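Transcriptional regulator (NtrC family) (Aquifex aeolicus, PDB 3DZD) probably activates sigma54-dependent transcription through an AAA+ ATPase domain regulated by a receiver domain, captured here in its inactive state with ADP bound. Local coordinates at residues 161-166 with 296-301; 228-233 with 268-273; 129-134 with 166-171. One frame throughout, in Å; residues are numbered along the deposited sequence.

Overall arrangement
The chain begins with a receiver domain with its own five-stranded parallel sheet, and all three contacts come later, around or near the ADP site. Contact 3 closes first, bringing the loop 129-134 back against helix 165-176. Contact 1 opens at 161-166 before contact 3 has ended, so the two cross and share Glu166; it closes only at 296-301, the end of edge strand 294-297 and the loop after it. Contact 2 lies nested inside that long loop and joins the ends of neighbouring strands 225-229 and 265-270. Contacts 1 and 3 touch ADP, while contact 2 joins the strand ends beside the site.

Contact 1: 161-166 with 296-301; sequences SGTGKE and IYLPPL. With ADP (adenosine-5'-diphosphate), chain C.
Leu298 lays its CD1 methyl over the turn at Thr163-Lys165, 3.4 Å from Thr163 O and 3.5 Å from Lys165 N. Its CG stands beside its own backbone N (chi1 -55°), which sends the branch across to the other segment, where CD1 also meets the CG methylene of Lys165 at 3.7 Å. Thr163 answers with both of its branches. OG1 faces the CB of Leu298 while hydrogen-bonding to Glu160 O, and CG2 comes up to Pro299 O at 3.9 Å and lies beside the CA of Pro300. The carbonyls of Thr163 and Pro299 both accept from NH2 of Arg304, so one guanidinium nitrogen bridges the two segments.

The turn that Leu298 covers is the P-loop (Walker A motif), GESGTGKE in this protein, and its far side wraps the diphosphate. Gly162 N donates to ADP O2B at 3.2 Å. Lys165 N gives a straight bond to O3B, 3.0 Å long with an angle of 165°; Gly164 N reaches the same oxygen weakly, and Glu166 N weakly reaches O1B. Gly164 is the N-cap of helix 165-176, so the phosphate sits at the helix N-terminus, whose dipole would probably favour its negative charge. The Lys165 chain bends at chi3 (-70°) and passes the phosphate with CE 3.2 Å from O3B, while NZ carries on to a weak hydrogen bond with Gly159 O.

No hydrogen bond links the two segments directly. Their contact is carbon against carbon and backbone, and four P-loop amides, those of Gly162, Gly164, Lys165 and Glu166, bond to the ADP phosphates, Gly164 and Glu166 only weakly, which implies that the 296-301 segment backs the phosphate site by apolar contact and touches none of the phosphate oxygens.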
loop_
_atom_site.group_PDB
_atom_site.type_symbol
_atom_site.label_atom_id
_atom_site.label_comp_id
_atom_site.label_asym_id
_atom_site.label_seq_id
_atom_site.Cartn_x
_atom_site.Cartn_y
_atom_site.Cartn_z
ATOM N N SER A 161 -23.963 -12.040 8.418
ATOM C CA SER A 161 -22.682 -12.348 7.808
ATOM C C SER A 161 -22.769 -12.205 6.304
ATOM O O SER A 161 -23.779 -12.567 5.697
ATOM C CB SER A 161 -22.240 -13.755 8.171
ATOM O OG SER A 161 -22.129 -13.886 9.572
ATOM N N GLY A 162 -21.708 -11.665 5.714
ATOM C CA GLY A 162 -21.634 -11.498 4.280
ATOM C C GLY A 162 -22.585 -10.481 3.689
ATOM O O GLY A 162 -22.970 -10.612 2.536
ATOM N N THR A 163 -22.963 -9.459 4.448
ATOM C CA THR A 163 -23.842 -8.412 3.901
ATOM C C THR A 163 -23.106 -7.149 3.417
ATOM O O THR A 163 -23.740 -6.171 3.040
ATOM C CB THR A 163 -24.928 -7.989 4.897
ATOM O OG1 THR A 163 -24.311 -7.656 6.133
ATOM C CG2 THR A 163 -25.909 -9.114 5.131
ATOM N N GLY A 164 -21.774 -7.169 3.413
ATOM C CA GLY A 164 -21.028 -6.052 2.867
ATOM C C GLY A 164 -20.596 -5.021 3.892
ATOM O O GLY A 164 -20.318 -3.877 3.547
ATOM N N LYS A 165 -20.528 -5.429 5.153
ATOM C CA LYS A 165 -20.165 -4.515 6.224
ATOM C C LYS A 165 -18.784 -3.880 6.030
ATOM O O LYS A 165 -18.594 -2.716 6.348
ATOM C CB LYS A 165 -20.267 -5.222 7.576
ATOM C CG LYS A 165 -21.710 -5.532 7.984
ATOM C CD LYS A 165 -21.774 -6.373 9.250
ATOM C CE LYS A 165 -21.282 -7.782 8.975
ATOM N NZ LYS A 165 -21.133 -8.544 10.241
ATOM N N GLU A 166 -17.828 -4.633 5.497
ATOM C CA GLU A 166 -16.501 -4.084 5.245
ATOM C C GLU A 166 -16.499 -3.067 4.100
ATOM O O GLU A 166 -15.804 -2.046 4.159
ATOM C CB GLU A 166 -15.467 -5.186 4.984
ATOM C CG GLU A 166 -14.149 -4.637 4.446
ATOM C CD GLU A 166 -13.014 -5.658 4.404
ATOM O OE1 GLU A 166 -12.916 -6.519 5.312
ATOM O OE2 GLU A 166 -12.198 -5.572 3.458
ATOM N N ILE A 296 -25.419 2.001 11.446
ATOM C CA ILE A 296 -25.953 1.684 10.142
ATOM C C ILE A 296 -26.362 0.232 10.200
ATOM O O ILE A 296 -25.618 -0.607 10.720
ATOM C CB ILE A 296 -24.896 1.834 9.032
ATOM C CG1 ILE A 296 -24.385 3.268 8.958
ATOM C CG2 ILE A 296 -25.458 1.374 7.687
ATOM C CD1 ILE A 296 -23.138 3.430 8.111
ATOM N N TYR A 297 -27.541 -0.060 9.666
ATOM C CA TYR A 297 -28.032 -1.423 9.572
ATOM C C TYR A 297 -28.045 -1.863 8.111
ATOM O O TYR A 297 -28.692 -1.230 7.287
ATOM C CB TYR A 297 -29.448 -1.517 10.151
ATOM C CG TYR A 297 -30.069 -2.873 9.954
ATOM C CD1 TYR A 297 -29.674 -3.950 10.729
ATOM C CD2 TYR A 297 -31.035 -3.082 8.988
ATOM C CE1 TYR A 297 -30.227 -5.193 10.551
ATOM C CE2 TYR A 297 -31.602 -4.313 8.804
ATOM C CZ TYR A 297 -31.197 -5.371 9.587
ATOM O OH TYR A 297 -31.747 -6.620 9.405
ATOM N N LEU A 298 -27.318 -2.927 7.791
ATOM C CA LEU A 298 -27.377 -3.524 6.458
ATOM C C LEU A 298 -28.353 -4.685 6.453
ATOM O O LEU A 298 -28.154 -5.656 7.167
ATOM C CB LEU A 298 -26.004 -4.056 6.024
ATOM C CG LEU A 298 -24.837 -3.079 6.040
ATOM C CD1 LEU A 298 -23.594 -3.694 5.387
ATOM C CD2 LEU A 298 -25.237 -1.779 5.350
ATOM N N PRO A 299 -29.399 -4.601 5.629
ATOM C CA PRO A 299 -30.405 -5.672 5.539
ATOM C C PRO A 299 -29.847 -6.950 4.898
ATOM O O PRO A 299 -28.937 -6.860 4.082
ATOM C CB PRO A 299 -31.475 -5.085 4.609
ATOM C CG PRO A 299 -31.000 -3.730 4.209
ATOM C CD PRO A 299 -29.590 -3.549 4.619
ATOM N N PRO A 300 -30.411 -8.122 5.241
ATOM C CA PRO A 300 -30.021 -9.351 4.544
ATOM C C PRO A 300 -30.289 -9.228 3.055
ATOM O O PRO A 300 -31.126 -8.426 2.620
ATOM C CB PRO A 300 -30.940 -10.414 5.146
ATOM C CG PRO A 300 -31.443 -9.832 6.422
ATOM C CD PRO A 300 -31.477 -8.359 6.227
ATOM N N LEU A 301 -29.565 -10.017 2.278
ATOM C CA LEU A 301 -29.708 -10.015 0.837
ATOM C C LEU A 301 -31.154 -10.309 0.410
ATOM O O LEU A 301 -31.659 -9.681 -0.521
ATOM C CB LEU A 301 -28.729 -11.015 0.215
ATOM C CG LEU A 301 -28.845 -11.283 -1.283
ATOM C CD1 LEU A 301 -28.815 -9.998 -2.081
ATOM C CD2 LEU A 301 -27.719 -12.234 -1.724
HETATM P PB ADP C . -19.253 -8.944 5.703
HETATM O O1B ADP C . -18.144 -7.913 5.769
HETATM O O2B ADP C . -19.029 -10.164 6.570
HETATM O O3B ADP C . -20.630 -8.383 5.887
HETATM P PA ADP C . -18.223 -9.229 3.005
HETATM O O1A ADP C . -18.511 -7.908 2.348
HETATM O O2A ADP C . -16.821 -9.458 3.531
HETATM O O3A ADP C . -19.321 -9.483 4.172
HETATM O "O5'" ADP C . -18.545 -10.404 1.954
HETATM C "C5'" ADP C . -19.179 -10.117 0.714
HETATM C "C4'" ADP C . -18.289 -10.435 -0.471
HETATM O "O4'" ADP C . -18.979 -9.951 -1.616
HETATM C "C3'" ADP C . -17.022 -9.607 -0.425
HETATM O "O3'" ADP C . -16.059 -10.193 -1.306
HETATM C "C2'" ADP C . -17.390 -8.275 -1.025
HETATM O "O2'" ADP C . -16.285 -7.876 -1.839
HETATM C "C1'" ADP C . -18.560 -8.612 -1.925
HETATM N N9 ADP C . -19.704 -7.704 -1.704
HETATM C C8 ADP C . -20.469 -7.665 -0.597
HETATM N N7 ADP C . -21.455 -6.754 -0.708
HETATM C C5 ADP C . -21.329 -6.186 -1.919
HETATM C C6 ADP C . -22.047 -5.132 -2.667
HETATM N N6 ADP C . -23.123 -4.503 -2.122
HETATM N N1 ADP C . -21.603 -4.832 -3.901
HETATM C C2 ADP C . -20.541 -5.463 -4.438
HETATM N N3 ADP C . -19.835 -6.424 -3.817
HETATM C C4 ADP C . -20.178 -6.819 -2.576
#

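Contact 2: 228-233 with 268-273; sequences LDEVGE and SATNKN
Ser268 pairs in parallel with Leu228 in the central sheet; its CA lies 3.5 Å from Leu228 O in a CA-H...O contact, and its CB packs beside CG1 of Val231. Ala269 then takes the backbone bonds in both directions: its N donates to Leu228 O at 3.1 Å, while its O accepts from Val231 N, also at 3.1 Å. Its CB meets Asp229 OD1.

Asp229 closes the apolar strand 225-229 and Glu230 follows it, the DE of the Walker B motif; the end of strand 265-270 and the residues after it lie where AAA+ proteins usually carry sensor 1. Thr270 is where the Glu230 carboxylate is first gripped: its OG1 donates to OE1 at 3.1 Å, and the same OG1 accepts from Lys272 N in an ST turn. Asn271 N takes the other oxygen, OE2, at 2.8 Å. Both bonds use syn lone pairs, so the two fix the rotation of the carboxylate, which a bend at chi2 (41°) has brought round to this strand end. The amide oxygen of Asn271 is held by Lys324 of the second subunit.

Lys272 runs across both glutamates, CE 3.4 Å from Glu230 OE1, and its NZ forms a salt bridge with Glu233 OE2 at 2.8 Å, coming from above that carboxylate plane, and a second, long one with Glu230 OE1.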
loop_
_atom_site.group_PDB
_atom_site.type_symbol
_atom_site.label_atom_id
_atom_site.label_comp_id
_atom_site.label_asym_id
_atom_site.label_seq_id
_atom_site.Cartn_x
_atom_site.Cartn_y
_atom_site.Cartn_z
ATOM N N LEU A 228 -12.999 -2.807 13.172
ATOM C CA LEU A 228 -13.068 -3.986 14.027
ATOM C C LEU A 228 -14.198 -4.901 13.579
ATOM O O LEU A 228 -15.361 -4.673 13.927
ATOM C CB LEU A 228 -13.304 -3.562 15.469
ATOM C CG LEU A 228 -12.236 -2.649 16.074
ATOM C CD1 LEU A 228 -12.684 -2.129 17.410
ATOM C CD2 LEU A 228 -10.887 -3.385 16.187
ATOM N N ASP A 229 -13.866 -5.932 12.810
ATOM C CA ASP A 229 -14.871 -6.883 12.352
ATOM C C ASP A 229 -15.289 -7.816 13.487
ATOM O O ASP A 229 -14.451 -8.344 14.214
ATOM C CB ASP A 229 -14.365 -7.686 11.149
ATOM C CG ASP A 229 -15.497 -8.145 10.227
ATOM O OD1 ASP A 229 -16.671 -8.150 10.664
ATOM O OD2 ASP A 229 -15.210 -8.496 9.059
ATOM N N GLU A 230 -16.598 -8.011 13.612
ATOM C CA GLU A 230 -17.216 -8.749 14.718
ATOM C C GLU A 230 -16.647 -8.421 16.085
ATOM O O GLU A 230 -16.172 -9.298 16.807
ATOM C CB GLU A 230 -17.225 -10.262 14.486
ATOM C CG GLU A 230 -18.191 -10.976 15.440
ATOM C CD GLU A 230 -19.493 -10.205 15.627
ATOM O OE1 GLU A 230 -19.899 -9.918 16.782
ATOM O OE2 GLU A 230 -20.103 -9.875 14.594
ATOM N N VAL A 231 -16.729 -7.144 16.442
ATOM C CA VAL A 231 -16.245 -6.671 17.728
ATOM C C VAL A 231 -16.875 -7.451 18.878
ATOM O O VAL A 231 -16.307 -7.518 19.965
ATOM C CB VAL A 231 -16.500 -5.146 17.909
ATOM C CG1 VAL A 231 -17.998 -4.840 17.945
ATOM C CG2 VAL A 231 -15.796 -4.622 19.166
ATOM N N GLY A 232 -18.043 -8.041 18.646
ATOM C CA GLY A 232 -18.704 -8.821 19.682
ATOM C C GLY A 232 -17.920 -10.043 20.157
ATOM O O GLY A 232 -18.200 -10.590 21.222
ATOM N N GLU A 233 -16.930 -10.467 19.372
ATOM C CA GLU A 233 -16.135 -11.649 19.706
ATOM C C GLU A 233 -14.897 -11.354 20.540
ATOM O O GLU A 233 -14.064 -12.232 20.736
ATOM C CB GLU A 233 -15.701 -12.380 18.440
ATOM C CG GLU A 233 -16.837 -12.889 17.589
ATOM C CD GLU A 233 -17.716 -13.894 18.308
ATOM O OE1 GLU A 233 -17.365 -14.319 19.432
ATOM O OE2 GLU A 233 -18.766 -14.264 17.735
ATOM N N SER A 268 -16.851 -0.257 13.613
ATOM C CA SER A 268 -17.060 -1.602 14.114
ATOM C C SER A 268 -18.193 -2.265 13.383
ATOM O O SER A 268 -19.057 -1.596 12.827
ATOM C CB SER A 268 -17.404 -1.556 15.598
ATOM O OG SER A 268 -16.355 -0.954 16.313
ATOM N N ALA A 269 -18.197 -3.586 13.405
ATOM C CA ALA A 269 -19.217 -4.355 12.719
ATOM C C ALA A 269 -19.598 -5.537 13.584
ATOM O O ALA A 269 -18.748 -6.092 14.281
ATOM C CB ALA A 269 -18.706 -4.823 11.391
ATOM N N THR A 270 -20.868 -5.921 13.549
ATOM C CA THR A 270 -21.336 -7.052 14.326
ATOM C C THR A 270 -22.493 -7.741 13.603
ATOM O O THR A 270 -23.224 -7.109 12.837
ATOM C CB THR A 270 -21.774 -6.596 15.742
ATOM O OG1 THR A 270 -22.100 -7.730 16.550
ATOM C CG2 THR A 270 -22.981 -5.672 15.662
ATOM N N ASN A 271 -22.646 -9.041 13.814
ATOM C CA ASN A 271 -23.836 -9.737 13.331
ATOM C C ASN A 271 -24.657 -10.212 14.513
ATOM O O ASN A 271 -25.454 -11.134 14.396
ATOM C CB ASN A 271 -23.479 -10.902 12.404
ATOM C CG ASN A 271 -22.976 -12.124 13.157
ATOM O OD1 ASN A 271 -22.407 -12.011 14.240
ATOM N ND2 ASN A 271 -23.181 -13.300 12.577
ATOM N N LYS A 272 -24.431 -9.566 15.655
ATOM C CA LYS A 272 -25.179 -9.817 16.884
ATOM C C LYS A 272 -26.030 -8.610 17.218
ATOM O O LYS A 272 -25.816 -7.527 16.685
ATOM C CB LYS A 272 -24.221 -10.057 18.049
ATOM C CG LYS A 272 -23.207 -11.163 17.826
ATOM C CD LYS A 272 -22.465 -11.478 19.120
ATOM C CE LYS A 272 -21.195 -12.267 18.863
ATOM N NZ LYS A 272 -21.418 -13.346 17.862
ATOM N N ASN A 273 -27.001 -8.788 18.104
ATOM C CA ASN A 273 -27.697 -7.639 18.653
ATOM C C ASN A 273 -27.004 -7.258 19.947
ATOM O O ASN A 273 -27.309 -7.810 20.999
ATOM C CB ASN A 273 -29.170 -7.950 18.903
ATOM C CG ASN A 273 -29.927 -6.762 19.453
ATOM O OD1 ASN A 273 -29.362 -5.910 20.143
ATOM N ND2 ASN A 273 -31.214 -6.693 19.147
#

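Contact 3: 129-134 with 166-171; sequences IEFVGE and EIVARL. With ADP (adenosine-5'-diphosphate), chain C.
The irregular backbone of 129-131 passes along one side of helix 166-171, bringing the CA of Ile129 within 7.2 Å of the CA of Leu171 and the CA of Phe131 within 6.9 Å of the CA of Ile167. Ile129 runs antiparallel alongside Ile167 and Leu171, and its CG2 touches both, 3.7 Å from Ile167 CG2 and equally near Leu171 CD2. Its other branch ends in CD1, which presses on the CB of Arg170. Beyond that CB the arginine chain leads away to a salt bridge with Glu166 OE2, one turn back on the same helix.

Phe131 holds its CG anti to the backbone N (chi1 -174°), which turns the ring in over the helix. CD1 of the ring touches Leu171 CD1 at 3.4 Å, and CZ, the tip of the ring, reaches Val168 CG2. The edge of this ring also faces the base: Phe131 CD2 lies 3.2 Å from ADP N6.

Both segments touch the adenine, one at its edge and one on a face. Val132 N donates to ADP N1 at 2.9 Å and N6 donates to Val132 O, a backbone pair that reads the amino-purine edge, while Ile167 puts its CD1 over the face of the purine, 3.2 Å from C4.

Lys142 of helix 136-149 makes a cation-pi contact with Phe131, and Ile145 of that helix packs on Val168 and Leu171. Val132 leans on helix 307-322, and Ala169 and Arg170 on the other flank rest on Phe182 of the sheet strand 182-186.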
loop_
_atom_site.group_PDB
_atom_site.type_symbol
_atom_site.label_atom_id
_atom_site.label_comp_id
_atom_site.label_asym_id
_atom_site.label_seq_id
_atom_site.Cartn_x
_atom_site.Cartn_y
_atom_site.Cartn_z
ATOM N N ILE A 129 -14.359 1.503 -5.235
ATOM C CA ILE A 129 -15.057 0.494 -4.446
ATOM C C ILE A 129 -16.449 0.259 -5.003
ATOM O O ILE A 129 -17.233 1.194 -5.148
ATOM C CB ILE A 129 -15.168 0.904 -2.969
ATOM C CG1 ILE A 129 -13.783 0.977 -2.328
ATOM C CG2 ILE A 129 -16.030 -0.077 -2.207
ATOM C CD1 ILE A 129 -13.796 1.639 -0.979
ATOM N N GLU A 130 -16.749 -0.995 -5.314
ATOM C CA GLU A 130 -18.052 -1.354 -5.854
ATOM C C GLU A 130 -19.031 -1.641 -4.726
ATOM O O GLU A 130 -18.797 -2.507 -3.884
ATOM C CB GLU A 130 -17.929 -2.580 -6.757
ATOM C CG GLU A 130 -16.852 -2.461 -7.829
ATOM C CD GLU A 130 -17.323 -1.709 -9.062
ATOM O OE1 GLU A 130 -18.538 -1.417 -9.159
ATOM O OE2 GLU A 130 -16.475 -1.414 -9.934
ATOM N N PHE A 131 -20.131 -0.904 -4.710
ATOM C CA PHE A 131 -21.164 -1.118 -3.714
ATOM C C PHE A 131 -22.485 -1.220 -4.435
ATOM O O PHE A 131 -23.189 -0.232 -4.603
ATOM C CB PHE A 131 -21.186 0.038 -2.728
ATOM C CG PHE A 131 -22.114 -0.172 -1.585
ATOM C CD1 PHE A 131 -22.647 0.910 -0.896
ATOM C CD2 PHE A 131 -22.470 -1.456 -1.202
ATOM C CE1 PHE A 131 -23.508 0.714 0.167
ATOM C CE2 PHE A 131 -23.331 -1.666 -0.145
ATOM C CZ PHE A 131 -23.856 -0.577 0.541
ATOM N N VAL A 132 -22.820 -2.424 -4.876
ATOM C CA VAL A 132 -23.928 -2.602 -5.802
ATOM C C VAL A 132 -25.264 -2.788 -5.090
ATOM O O VAL A 132 -25.360 -3.542 -4.119
ATOM C CB VAL A 132 -23.665 -3.778 -6.752
ATOM C CG1 VAL A 132 -24.880 -4.034 -7.632
ATOM C CG2 VAL A 132 -22.438 -3.487 -7.592
ATOM N N GLY A 133 -26.285 -2.091 -5.580
ATOM C CA GLY A 133 -27.617 -2.186 -5.020
ATOM C C GLY A 133 -28.467 -0.959 -5.288
ATOM O O GLY A 133 -28.005 0.181 -5.134
ATOM N N GLU A 134 -29.718 -1.196 -5.668
ATOM C CA GLU A 134 -30.663 -0.120 -5.931
ATOM C C GLU A 134 -31.933 -0.204 -5.069
ATOM O O GLU A 134 -32.799 0.652 -5.171
ATOM C CB GLU A 134 -31.028 -0.063 -7.423
ATOM C CG GLU A 134 -29.845 0.252 -8.357
ATOM C CD GLU A 134 -29.204 1.606 -8.080
ATOM O OE1 GLU A 134 -29.943 2.601 -7.888
ATOM O OE2 GLU A 134 -27.953 1.675 -8.058
ATOM N N GLU A 166 -17.828 -4.633 5.497
ATOM C CA GLU A 166 -16.501 -4.084 5.245
ATOM C C GLU A 166 -16.499 -3.067 4.100
ATOM O O GLU A 166 -15.804 -2.046 4.159
ATOM C CB GLU A 166 -15.467 -5.186 4.984
ATOM C CG GLU A 166 -14.149 -4.637 4.446
ATOM C CD GLU A 166 -13.014 -5.658 4.404
ATOM O OE1 GLU A 166 -12.916 -6.519 5.312
ATOM O OE2 GLU A 166 -12.198 -5.572 3.458
ATOM N N ILE A 167 -17.270 -3.338 3.057
ATOM C CA ILE A 167 -17.385 -2.379 1.965
ATOM C C ILE A 167 -17.865 -1.032 2.478
ATOM O O ILE A 167 -17.331 0.009 2.099
ATOM C CB ILE A 167 -18.361 -2.831 0.887
ATOM C CG1 ILE A 167 -17.823 -4.064 0.154
ATOM C CG2 ILE A 167 -18.610 -1.700 -0.078
ATOM C CD1 ILE A 167 -18.636 -4.438 -1.073
ATOM N N VAL A 168 -18.888 -1.047 3.327
ATOM C CA VAL A 168 -19.431 0.195 3.838
ATOM C C VAL A 168 -18.356 0.936 4.635
ATOM O O VAL A 168 -18.209 2.157 4.516
ATOM C CB VAL A 168 -20.671 -0.042 4.721
ATOM C CG1 VAL A 168 -21.168 1.279 5.295
ATOM C CG2 VAL A 168 -21.764 -0.733 3.926
ATOM N N ALA A 169 -17.611 0.183 5.438
ATOM C CA ALA A 169 -16.523 0.725 6.247
ATOM C C ALA A 169 -15.434 1.407 5.398
ATOM O O ALA A 169 -14.978 2.503 5.732
ATOM C CB ALA A 169 -15.927 -0.364 7.127
ATOM N N ARG A 170 -15.026 0.771 4.304
ATOM C CA ARG A 170 -14.056 1.377 3.386
ATOM C C ARG A 170 -14.612 2.619 2.718
ATOM O O ARG A 170 -13.902 3.612 2.531
ATOM C CB ARG A 170 -13.602 0.382 2.319
ATOM C CG ARG A 170 -12.634 -0.661 2.846
ATOM C CD ARG A 170 -12.137 -1.583 1.747
ATOM N NE ARG A 170 -11.339 -2.664 2.327
ATOM C CZ ARG A 170 -10.064 -2.532 2.697
ATOM N NH1 ARG A 170 -9.440 -1.365 2.535
ATOM N NH2 ARG A 170 -9.414 -3.563 3.222
ATOM N N LEU A 171 -15.886 2.559 2.348
ATOM C CA LEU A 171 -16.544 3.714 1.768
ATOM C C LEU A 171 -16.458 4.867 2.741
ATOM O O LEU A 171 -16.059 5.968 2.369
ATOM C CB LEU A 171 -18.002 3.402 1.428
ATOM C CG LEU A 171 -18.164 2.472 0.218
ATOM C CD1 LEU A 171 -19.638 2.183 -0.073
ATOM C CD2 LEU A 171 -17.473 3.059 -1.018
HETATM P PB ADP C . -19.253 -8.944 5.703
HETATM O O1B ADP C . -18.144 -7.913 5.769
HETATM O O2B ADP C . -19.029 -10.164 6.570
HETATM O O3B ADP C . -20.630 -8.383 5.887
HETATM P PA ADP C . -18.223 -9.229 3.005
HETATM O O1A ADP C . -18.511 -7.908 2.348
HETATM O O2A ADP C . -16.821 -9.458 3.531
HETATM O O3A ADP C . -19.321 -9.483 4.172
HETATM O "O5'" ADP C . -18.545 -10.404 1.954
HETATM C "C5'" ADP C . -19.179 -10.117 0.714
HETATM C "C4'" ADP C . -18.289 -10.435 -0.471
HETATM O "O4'" ADP C . -18.979 -9.951 -1.616
HETATM C "C3'" ADP C . -17.022 -9.607 -0.425
HETATM O "O3'" ADP C . -16.059 -10.193 -1.306
HETATM C "C2'" ADP C . -17.390 -8.275 -1.025
HETATM O "O2'" ADP C . -16.285 -7.876 -1.839
HETATM C "C1'" ADP C . -18.560 -8.612 -1.925
HETATM N N9 ADP C . -19.704 -7.704 -1.704
HETATM C C8 ADP C . -20.469 -7.665 -0.597
HETATM N N7 ADP C . -21.455 -6.754 -0.708
HETATM C C5 ADP C . -21.329 -6.186 -1.919
HETATM C C6 ADP C . -22.047 -5.132 -2.667
HETATM N N6 ADP C . -23.123 -4.503 -2.122
HETATM N N1 ADP C . -21.603 -4.832 -3.901
HETATM C C2 ADP C . -20.541 -5.463 -4.438
HETATM N N3 ADP C . -19.835 -6.424 -3.817
HETATM C C4 ADP C . -20.178 -6.819 -2.576
#